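Local coordinates for Serine/threonine-protein kinase-like protein ACR4 (Arabidopsis thaliana, PDB 7A0J), which pairs with the peptide ligand CLE40 as a plasma-membrane receptor kinase that controls formative cell divisions in the root meristem, at residues C19-V29 and T42-L51. Residues are numbered along the deposited sequence; the frame is centred on the assembly and turned at random.
Sequences CGLKSDGSHLV and TPGHLQFIGL
Val29 is the bump at the middle of this contact, and its two methyls fill different hollows. Val29 CG1 sits between the backbone N and the carbonyl carbon (chi1 54°), a torsion that directs it into a niche formed by Thr42 CG2, the carbonyl of Pro43 and the Phe48 ring, with Phe48 CE1 3.8 Å away. Val29 CG2, anti to the backbone N, meets Leu51 CD1 at 3.9 Å. That same Leu51 methyl reaches over the backbone of Gly20, and Leu21 slides past it in the opposite direction, with Leu21 CD2 3.8 Å from Leu51 CD1 and close to Phe48 CB. Cut back to an alanine, Leu21 would lose both methyls, which is likely to open a gap beside Leu51 CD1 and over the carbonyl of Phe48. Segment 42-51 leads from the first repeat into the second, where strand 48-53 opens the next blade of the seven-repeat extracellular propeller; His27 to Val29, the returning end of the preceding hairpin, packs on this linker, and the Phe48 ring also meets that of Trp71 in its own blade. Phe48 N donates to His27 O at 2.7 Å, in the carbonyl plane and nearly straight (165°), while His27 ND1 returns a weak, bent bond to Phe48 O (3.2 Å, 128°). Leu28 CD2 noses into the bend at Gly44 and His45, 3.6 Å from His45 O. Nearby, one water accepts from Val29 N and donates to the carbonyl oxygens of Pro43 and Leu46.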
loop_
_atom_site.group_PDB
_atom_site.type_symbol
_atom_site.label_atom_id
_atom_site.label_comp_id
_atom_site.label_asym_id
_atom_site.label_seq_id
_atom_site.Cartn_x
_atom_site.Cartn_y
_atom_site.Cartn_z
ATOM N N CYS A 19 2.196 -11.254 -0.008
ATOM C CA CYS A 19 1.736 -11.655 -1.363
ATOM C C CYS A 19 2.447 -10.791 -2.407
ATOM O O CYS A 19 2.651 -9.590 -2.146
ATOM C CB CYS A 19 0.223 -11.537 -1.502
ATOM S SG CYS A 19 -0.686 -12.535 -0.294
ATOM N N GLY A 20 2.824 -11.400 -3.532
ATOM C CA GLY A 20 3.485 -10.725 -4.661
ATOM C C GLY A 20 2.983 -11.256 -5.989
ATOM O O GLY A 20 2.524 -12.415 -6.026
ATOM N N LEU A 21 3.049 -10.436 -7.037
ATOM C CA LEU A 21 2.784 -10.862 -8.435
ATOM C C LEU A 21 3.987 -11.687 -8.906
ATOM O O LEU A 21 5.128 -11.275 -8.611
ATOM C CB LEU A 21 2.556 -9.629 -9.317
ATOM C CG LEU A 21 1.440 -8.685 -8.866
ATOM C CD1 LEU A 21 1.295 -7.518 -9.829
ATOM C CD2 LEU A 21 0.117 -9.421 -8.723
ATOM N N LYS A 22 3.742 -12.816 -9.582
ATOM C CA LYS A 22 4.808 -13.723 -10.094
ATOM C C LYS A 22 5.676 -12.950 -11.094
ATOM O O LYS A 22 5.135 -12.066 -11.789
ATOM C CB LYS A 22 4.204 -14.980 -10.727
ATOM C CG LYS A 22 3.481 -15.904 -9.755
ATOM C CD LYS A 22 2.938 -17.167 -10.390
ATOM C CE LYS A 22 3.960 -18.279 -10.482
ATOM N NZ LYS A 22 3.349 -19.544 -10.956
ATOM N N SER A 23 6.973 -13.269 -11.145
ATOM C CA SER A 23 7.998 -12.572 -11.967
ATOM C C SER A 23 7.942 -13.048 -13.425
ATOM O O SER A 23 8.526 -12.359 -14.285
ATOM C CB SER A 23 9.370 -12.769 -11.385
ATOM O OG SER A 23 9.617 -14.146 -11.139
ATOM N N ASP A 24 7.268 -14.173 -13.691
ATOM C CA ASP A 24 7.098 -14.750 -15.055
ATOM C C ASP A 24 6.213 -13.833 -15.913
ATOM O O ASP A 24 6.154 -14.062 -17.135
ATOM C CB ASP A 24 6.542 -16.178 -14.996
ATOM C CG ASP A 24 5.225 -16.319 -14.252
ATOM O OD1 ASP A 24 4.657 -15.283 -13.849
ATOM O OD2 ASP A 24 4.779 -17.469 -14.073
ATOM N N GLY A 25 5.540 -12.851 -15.299
ATOM C CA GLY A 25 4.711 -11.844 -15.992
ATOM C C GLY A 25 3.279 -12.317 -16.190
ATOM O O GLY A 25 2.537 -11.649 -16.938
ATOM N N SER A 26 2.900 -13.421 -15.536
ATOM C CA SER A 26 1.554 -14.051 -15.616
ATOM C C SER A 26 0.510 -13.169 -14.920
ATOM O O SER A 26 -0.684 -13.313 -15.242
ATOM C CB SER A 26 1.578 -15.436 -15.020
ATOM O OG SER A 26 1.971 -15.394 -13.655
ATOM N N HIS A 27 0.949 -12.313 -13.989
ATOM C CA HIS A 27 0.100 -11.442 -13.129
ATOM C C HIS A 27 -0.705 -12.307 -12.147
ATOM O O HIS A 27 -1.706 -11.806 -11.601
ATOM C CB HIS A 27 -0.774 -10.515 -13.989
ATOM C CG HIS A 27 0.002 -9.432 -14.661
ATOM N ND1 HIS A 27 0.408 -8.291 -13.992
ATOM C CD2 HIS A 27 0.455 -9.312 -15.927
ATOM C CE1 HIS A 27 1.072 -7.513 -14.821
ATOM N NE2 HIS A 27 1.115 -8.116 -16.016
ATOM N N LEU A 28 -0.263 -13.546 -11.915
ATOM C CA LEU A 28 -0.797 -14.441 -10.854
ATOM C C LEU A 28 -0.160 -14.030 -9.525
ATOM O O LEU A 28 0.954 -13.471 -9.552
ATOM C CB LEU A 28 -0.478 -15.899 -11.201
ATOM C CG LEU A 28 -1.073 -16.412 -12.513
ATOM C CD1 LEU A 28 -0.551 -17.803 -12.837
ATOM C CD2 LEU A 28 -2.593 -16.409 -12.465
ATOM N N VAL A 29 -0.847 -14.281 -8.410
ATOM C CA VAL A 29 -0.380 -13.903 -7.044
ATOM C C VAL A 29 0.095 -15.168 -6.322
ATOM O O VAL A 29 -0.556 -16.220 -6.467
ATOM C CB VAL A 29 -1.464 -13.148 -6.245
ATOM C CG1 VAL A 29 -2.783 -13.904 -6.181
ATOM C CG2 VAL A 29 -0.985 -12.793 -4.844
ATOM N N THR A 42 -5.885 -17.846 -1.478
ATOM C CA THR A 42 -5.186 -17.162 -2.600
ATOM C C THR A 42 -5.687 -17.731 -3.924
ATOM O O THR A 42 -5.586 -18.933 -4.156
ATOM C CB THR A 42 -3.661 -17.288 -2.496
ATOM O OG1 THR A 42 -3.247 -16.756 -1.237
ATOM C CG2 THR A 42 -2.944 -16.563 -3.614
ATOM N N PRO A 43 -6.246 -16.894 -4.829
ATOM C CA PRO A 43 -6.634 -17.354 -6.161
ATOM C C PRO A 43 -5.413 -17.836 -6.959
ATOM O O PRO A 43 -4.438 -17.106 -7.030
ATOM C CB PRO A 43 -7.259 -16.119 -6.830
ATOM C CG PRO A 43 -7.572 -15.171 -5.690
ATOM C CD PRO A 43 -6.539 -15.467 -4.623
ATOM N N GLY A 44 -5.493 -19.041 -7.525
ATOM C CA GLY A 44 -4.407 -19.663 -8.309
ATOM C C GLY A 44 -4.423 -19.225 -9.766
ATOM O O GLY A 44 -3.379 -19.382 -10.433
ATOM N N HIS A 45 -5.556 -18.698 -10.246
ATOM C CA HIS A 45 -5.833 -18.458 -11.689
ATOM C C HIS A 45 -6.264 -17.008 -11.969
ATOM O O HIS A 45 -6.124 -16.592 -13.135
ATOM C CB HIS A 45 -6.871 -19.470 -12.190
ATOM C CG HIS A 45 -6.496 -20.892 -11.932
ATOM N ND1 HIS A 45 -5.742 -21.632 -12.822
ATOM C CD2 HIS A 45 -6.757 -21.709 -10.888
ATOM C CE1 HIS A 45 -5.559 -22.845 -12.342
ATOM N NE2 HIS A 45 -6.171 -22.918 -11.154
ATOM N N LEU A 46 -6.780 -16.271 -10.977
ATOM C CA LEU A 46 -7.179 -14.844 -11.145
ATOM C C LEU A 46 -5.916 -13.987 -11.286
ATOM O O LEU A 46 -5.007 -14.133 -10.447
ATOM C CB LEU A 46 -8.021 -14.374 -9.953
ATOM C CG LEU A 46 -9.424 -14.968 -9.833
ATOM C CD1 LEU A 46 -10.173 -14.334 -8.669
ATOM C CD2 LEU A 46 -10.213 -14.795 -11.122
ATOM N N GLN A 47 -5.872 -13.129 -12.308
ATOM C CA GLN A 47 -4.728 -12.226 -12.596
ATOM C C GLN A 47 -4.993 -10.863 -11.946
ATOM O O GLN A 47 -6.165 -10.436 -11.911
ATOM C CB GLN A 47 -4.504 -12.118 -14.103
ATOM C CG GLN A 47 -4.038 -13.426 -14.728
ATOM C CD GLN A 47 -4.155 -13.427 -16.231
ATOM O OE1 GLN A 47 -3.161 -13.500 -16.949
ATOM N NE2 GLN A 47 -5.381 -13.341 -16.720
ATOM N N PHE A 48 -3.935 -10.230 -11.433
ATOM C CA PHE A 48 -3.970 -8.931 -10.715
ATOM C C PHE A 48 -2.907 -7.996 -11.298
ATOM O O PHE A 48 -1.860 -8.484 -11.766
ATOM C CB PHE A 48 -3.741 -9.140 -9.217
ATOM C CG PHE A 48 -4.798 -9.970 -8.534
ATOM C CD1 PHE A 48 -4.684 -11.350 -8.467
ATOM C CD2 PHE A 48 -5.908 -9.369 -7.960
ATOM C CE1 PHE A 48 -5.657 -12.111 -7.838
ATOM C CE2 PHE A 48 -6.880 -10.132 -7.330
ATOM C CZ PHE A 48 -6.754 -11.502 -7.272
ATOM N N ILE A 49 -3.172 -6.689 -11.259
ATOM C CA ILE A 49 -2.216 -5.629 -11.700
ATOM C C ILE A 49 -1.643 -4.912 -10.470
ATOM O O ILE A 49 -0.666 -4.167 -10.637
ATOM C CB ILE A 49 -2.870 -4.666 -12.715
ATOM C CG1 ILE A 49 -4.178 -4.051 -12.208
ATOM C CG2 ILE A 49 -3.068 -5.374 -14.047
ATOM C CD1 ILE A 49 -4.888 -3.191 -13.234
ATOM N N GLY A 50 -2.192 -5.165 -9.276
ATOM C CA GLY A 50 -1.709 -4.574 -8.014
ATOM C C GLY A 50 -2.277 -5.279 -6.796
ATOM O O GLY A 50 -3.350 -5.903 -6.920
ATOM N N LEU A 51 -1.578 -5.183 -5.661
ATOM C CA LEU A 51 -1.964 -5.811 -4.368
ATOM C C LEU A 51 -1.866 -4.776 -3.242
ATOM O O LEU A 51 -1.031 -3.851 -3.349
ATOM C CB LEU A 51 -1.042 -7.002 -4.090
ATOM C CG LEU A 51 -1.096 -8.142 -5.107
ATOM C CD1 LEU A 51 0.080 -9.090 -4.915
ATOM C CD2 LEU A 51 -2.411 -8.898 -5.010
HETATM O O HOH W 1 -3.238 -15.602 -8.941
#